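Local structure of MmeI (Methylophilus methylotrophus, 5HR4) at residues A[174-179]-A[273-278]; A[216-219]-A[224-227]. The protein is a Type IIL restriction-modification enzyme that binds DNA and probably methylates adenine at N6 with S-adenosyl-L-methionine as the methyl donor. One frame throughout, in Å; residues are numbered along the deposited sequence.

Helix 163-178 comes first along the modelled chain and gives contact 1 its first segment, 174-179. The chain then runs through helix 183-200 to helix 209-217. There contact 2 closes a short loop: residues 216-219 meet 224-227 across four intervening residues, joining helix 209-217 to helix 225-235. Contact 1 closes only at 273-278, on helix 273-283, so its loop of 93 residues contains the whole of contact 2. The loops do not cross. The centres of the two contacts lie about 14 Å apart. Arg276, in the second segment of contact 1, touches contact 2, its NE 3.1 Å from Leu219 O. Helix 273-283 packs against both helix 163-178 and the connection between helices 209-217 and 225-235.

Contact 1: residues A[174-179]-A[273-278]; sequences DTLKLV and KAMREA
Met275 reaches across from helix 273-283 and lies against Thr175 and Leu176. Its chain first runs outward, with CG beside the backbone N (chi1 -65°) and a nearly extended second torsion. It then bends at the sulfur (chi3 91°), which turns CE onto Leu176. The methyl CE meets Leu176 CG at 3.6 Å. It also lies 3.8 Å from Leu176 CD2, so the end of Met275 rests against the branch point and one methyl of the leucine. The two side chains run at a slant to each other.

Thr175 touches Met275 nearer its root. The side chains pass in opposite directions, and Thr175 CG2 comes within 3.9 Å of Met275 CG. The methyl CG2 also lies 4.2 Å from Met275 SD, alongside the bent thioether. Thr175 OG1 takes another course and is hydrogen-bonded to Lys171 O, one turn back in its own helix. That bond satisfies the hydroxyl, while the methyl group faces the methionine.

The arrangement is helix-to-helix packing through one long side chain. The last turn of helix 163-178 meets the first turn of helix 273-283, where Met275 N is hydrogen-bonded to Asp272 OD1, just before the helix. Thr175 CA and Met275 CA are 7.9 Å apart, and the methionine fills the space between the helices. No hydrogen bond joins the two segments; the contact is apolar. Leu176 is buried and also touches Tyr181 in the following loop and Leu186 on helix 183-200, so Met275 CE joins apolar packing that includes a third helix.

Contact 2: residues A[216-219]-A[224-227]; sequences TKTL and DLAH
Asp224 holds CG between its backbone N and carbonyl carbon (chi1 70°), which swings the carboxylate onto Leu219 N. Thr218 has its methyl CG2 anti to the backbone N, facing Asp224 and Leu225. The contact closes a helix-loop-helix connection in the helicase spacer region, where helix 209-217 passes into helix 225-235.

The main bond runs from Leu219 N to Asp224 OD1, at 2.8 Å with an N-H...O angle of 158°. The donor comes to the syn side of OD1, 17° out of the carboxylate plane. Leu219 N also makes a weak, longer bond to Asp224 OD2, so one N-H leans on both oxygens but favours OD1. The side chains of Leu219 and Asp224 cross at about a right angle, and Leu219 CB packs beside OD1. With an alanine in place of Asp224 the carboxylate is gone, and Leu219 N would probably lose its acceptor and the loop its tie to the start of helix 225-235.

Next to this bond, Thr218 packs against Asp224 and Leu225. Thr218 CG2 is 3.6 Å from Asp224 OD1; its apolar contact is with Leu225, at 3.8 Å from Leu225 CB. Leu225 is buried and packs onto Phe271 as well; its side chain lies about 9 Å from that of Cys283, a calcium ligand. Arg276 touches Thr218 from helix 273-283. Lys217 sends its end away from the contact, and its NZ forms a salt bridge with Asp248. The Leu225 methyl CD1 sits beside both branches of the threonine, 3.7 Å from Thr218 OG1 and 3.8 Å from Thr218 CG2.

Contact 1: residues A[174-179]-A[273-278]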
loop_
_atom_site.group_PDB
_atom_site.type_symbol
_atom_site.label_atom_id
_atom_site.label_comp_id
_atom_site.label_asym_id
_atom_site.label_seq_id
_atom_site.Cartn_x
_atom_site.Cartn_y
_atom_site.Cartn_z
ATOM N N ASP A 174 14.774 7.914 20.434
ATOM C CA ASP A 174 15.259 9.149 19.820
ATOM C C ASP A 174 15.933 10.066 20.838
ATOM O O ASP A 174 16.845 10.825 20.477
ATOM C CB ASP A 174 14.111 9.887 19.117
ATOM C CG ASP A 174 13.598 9.147 17.881
ATOM O OD1 ASP A 174 14.353 8.333 17.282
ATOM O OD2 ASP A 174 12.425 9.388 17.504
ATOM N N THR A 175 15.502 10.018 22.105
ATOM C CA THR A 175 16.187 10.781 23.147
ATOM C C THR A 175 17.615 10.281 23.349
ATOM O O THR A 175 18.555 11.075 23.477
ATOM C CB THR A 175 15.395 10.682 24.445
ATOM O OG1 THR A 175 14.025 10.989 24.173
ATOM C CG2 THR A 175 15.942 11.642 25.501
ATOM N N LEU A 176 17.788 8.959 23.413
ATOM C CA LEU A 176 19.121 8.376 23.404
ATOM C C LEU A 176 19.861 8.709 22.117
ATOM O O LEU A 176 21.054 9.032 22.149
ATOM C CB LEU A 176 19.016 6.869 23.589
ATOM C CG LEU A 176 19.168 6.397 25.031
ATOM C CD1 LEU A 176 18.644 4.982 25.168
ATOM C CD2 LEU A 176 20.647 6.486 25.417
ATOM N N LYS A 177 19.184 8.639 20.968
ATOM C CA LYS A 177 19.878 8.952 19.727
ATOM C C LYS A 177 20.443 10.364 19.771
ATOM O O LYS A 177 21.586 10.593 19.362
ATOM C CB LYS A 177 18.950 8.771 18.521
ATOM C CG LYS A 177 19.648 8.967 17.169
ATOM C CD LYS A 177 18.781 8.565 15.989
ATOM C CE LYS A 177 17.624 9.526 15.825
ATOM N NZ LYS A 177 17.669 10.237 14.508
ATOM N N LEU A 178 19.684 11.316 20.319
ATOM C CA LEU A 178 20.104 12.710 20.239
ATOM C C LEU A 178 21.352 13.007 21.059
ATOM O O LEU A 178 22.043 13.985 20.764
ATOM C CB LEU A 178 18.974 13.645 20.675
ATOM C CG LEU A 178 17.822 13.784 19.671
ATOM C CD1 LEU A 178 16.986 15.022 19.959
ATOM C CD2 LEU A 178 18.317 13.785 18.213
ATOM N N VAL A 179 21.672 12.197 22.069
ATOM C CA VAL A 179 22.883 12.455 22.848
ATOM C C VAL A 179 24.076 11.719 22.252
ATOM O O VAL A 179 25.167 11.731 22.831
ATOM C CB VAL A 179 22.710 12.083 24.334
ATOM C CG1 VAL A 179 21.399 12.633 24.870
ATOM C CG2 VAL A 179 22.825 10.559 24.549
ATOM N N LYS A 273 17.697 12.188 34.791
ATOM C CA LYS A 273 16.498 11.979 35.594
ATOM C C LYS A 273 15.306 11.597 34.719
ATOM O O LYS A 273 14.622 10.601 34.982
ATOM C CB LYS A 273 16.209 13.242 36.412
ATOM C CG LYS A 273 15.069 13.126 37.418
ATOM C CD LYS A 273 15.226 14.141 38.547
ATOM C CE LYS A 273 13.987 14.203 39.422
ATOM N NZ LYS A 273 12.817 14.713 38.633
ATOM N N ALA A 274 15.061 12.359 33.649
ATOM C CA ALA A 274 13.842 12.154 32.870
ATOM C C ALA A 274 13.897 10.864 32.063
ATOM O O ALA A 274 12.860 10.215 31.864
ATOM C CB ALA A 274 13.596 13.341 31.940
ATOM N N MET A 275 15.082 10.497 31.551
ATOM C CA MET A 275 15.208 9.231 30.830
ATOM C C MET A 275 15.077 8.055 31.780
ATOM O O MET A 275 14.588 6.990 31.386
ATOM C CB MET A 275 16.539 9.137 30.079
ATOM C CG MET A 275 16.748 10.133 28.952
ATOM S SD MET A 275 18.531 10.407 28.629
ATOM C CE MET A 275 18.846 9.160 27.384
ATOM N N ARG A 276 15.507 8.222 33.028
ATOM C CA ARG A 276 15.288 7.155 33.994
ATOM C C ARG A 276 13.808 7.014 34.308
ATOM O O ARG A 276 13.288 5.894 34.397
ATOM C CB ARG A 276 16.079 7.414 35.270
ATOM C CG ARG A 276 15.956 6.285 36.264
ATOM C CD ARG A 276 16.967 6.441 37.356
ATOM N NE ARG A 276 16.677 5.612 38.518
ATOM C CZ ARG A 276 15.886 5.983 39.515
ATOM N NH1 ARG A 276 15.288 7.174 39.487
ATOM N NH2 ARG A 276 15.696 5.159 40.536
ATOM N N GLU A 277 13.108 8.140 34.462
ATOM C CA GLU A 277 11.691 8.062 34.787
ATOM C C GLU A 277 10.903 7.488 33.628
ATOM O O GLU A 277 10.041 6.630 33.837
ATOM C CB GLU A 277 11.168 9.431 35.198
ATOM C CG GLU A 277 11.679 9.824 36.572
ATOM C CD GLU A 277 11.207 11.187 37.013
ATOM O OE1 GLU A 277 10.581 11.911 36.203
ATOM O OE2 GLU A 277 11.466 11.524 38.189
ATOM N N ALA A 278 11.231 7.897 32.400
ATOM C CA ALA A 278 10.593 7.309 31.222
ATOM C C ALA A 278 10.738 5.788 31.202
ATOM O O ALA A 278 9.786 5.072 30.867
ATOM C CB ALA A 278 11.173 7.920 29.947
#

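Contact 2: residues A[216-219]-A[224-227]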
loop_
_atom_site.group_PDB
_atom_site.type_symbol
_atom_site.label_atom_id
_atom_site.label_comp_id
_atom_site.label_asym_id
_atom_site.label_seq_id
_atom_site.Cartn_x
_atom_site.Cartn_y
_atom_site.Cartn_z
ATOM N N THR A 216 15.931 0.514 43.218
ATOM C CA THR A 216 16.630 0.376 44.489
ATOM C C THR A 216 18.144 0.508 44.373
ATOM O O THR A 216 18.791 1.026 45.292
ATOM C CB THR A 216 16.281 -0.971 45.140
ATOM O OG1 THR A 216 16.770 -2.040 44.325
ATOM C CG2 THR A 216 14.768 -1.125 45.295
ATOM N N LYS A 217 18.732 0.068 43.266
ATOM C CA LYS A 217 20.175 0.085 43.116
ATOM C C LYS A 217 20.659 1.185 42.178
ATOM O O LYS A 217 21.847 1.224 41.855
ATOM C CB LYS A 217 20.661 -1.284 42.633
ATOM C CG LYS A 217 20.423 -2.409 43.637
ATOM C CD LYS A 217 21.659 -3.298 43.838
ATOM C CE LYS A 217 22.635 -2.701 44.846
ATOM N NZ LYS A 217 23.599 -3.712 45.362
ATOM N N THR A 218 19.780 2.091 41.761
ATOM C CA THR A 218 20.104 3.108 40.767
ATOM C C THR A 218 19.717 4.489 41.276
ATOM O O THR A 218 18.639 4.670 41.847
ATOM C CB THR A 218 19.393 2.817 39.437
ATOM O OG1 THR A 218 20.068 1.741 38.776
ATOM C CG2 THR A 218 19.406 4.018 38.542
ATOM N N LEU A 219 20.608 5.459 41.048
ATOM C CA LEU A 219 20.447 6.804 41.580
ATOM C C LEU A 219 19.300 7.539 40.889
ATOM O O LEU A 219 19.013 7.329 39.706
ATOM C CB LEU A 219 21.738 7.598 41.409
ATOM C CG LEU A 219 22.920 7.417 42.362
ATOM C CD1 LEU A 219 23.921 8.525 42.099
ATOM C CD2 LEU A 219 22.467 7.402 43.826
ATOM N N ASP A 224 24.140 6.991 37.220
ATOM C CA ASP A 224 24.761 5.672 37.240
ATOM C C ASP A 224 23.956 4.594 36.514
ATOM O O ASP A 224 24.402 3.443 36.460
ATOM C CB ASP A 224 25.017 5.240 38.695
ATOM C CG ASP A 224 23.729 4.932 39.470
ATOM O OD1 ASP A 224 22.636 5.423 39.093
ATOM O OD2 ASP A 224 23.822 4.197 40.479
ATOM N N LEU A 225 22.802 4.929 35.936
ATOM C CA LEU A 225 21.918 3.883 35.430
ATOM C C LEU A 225 22.571 3.076 34.320
ATOM O O LEU A 225 22.393 1.853 34.246
ATOM C CB LEU A 225 20.611 4.484 34.930
ATOM C CG LEU A 225 19.719 3.480 34.217
ATOM C CD1 LEU A 225 19.305 2.335 35.167
ATOM C CD2 LEU A 225 18.515 4.226 33.697
ATOM N N ALA A 226 23.330 3.733 33.442
ATOM C CA ALA A 226 23.836 3.009 32.286
ATOM C C ALA A 226 24.964 2.062 32.649
ATOM O O ALA A 226 25.200 1.096 31.908
ATOM C CB ALA A 226 24.295 3.974 31.202
ATOM N N HIS A 227 25.661 2.308 33.765
ATOM C CA HIS A 227 26.672 1.354 34.205
ATOM C C HIS A 227 26.010 0.056 34.619
ATOM O O HIS A 227 26.403 -1.025 34.167
ATOM C CB HIS A 227 27.501 1.899 35.378
ATOM C CG HIS A 227 27.951 3.317 35.225
ATOM N ND1 HIS A 227 28.363 3.847 34.020
ATOM C CD2 HIS A 227 28.042 4.323 36.131
ATOM C CE1 HIS A 227 28.691 5.117 34.191
ATOM N NE2 HIS A 227 28.505 5.432 35.462
#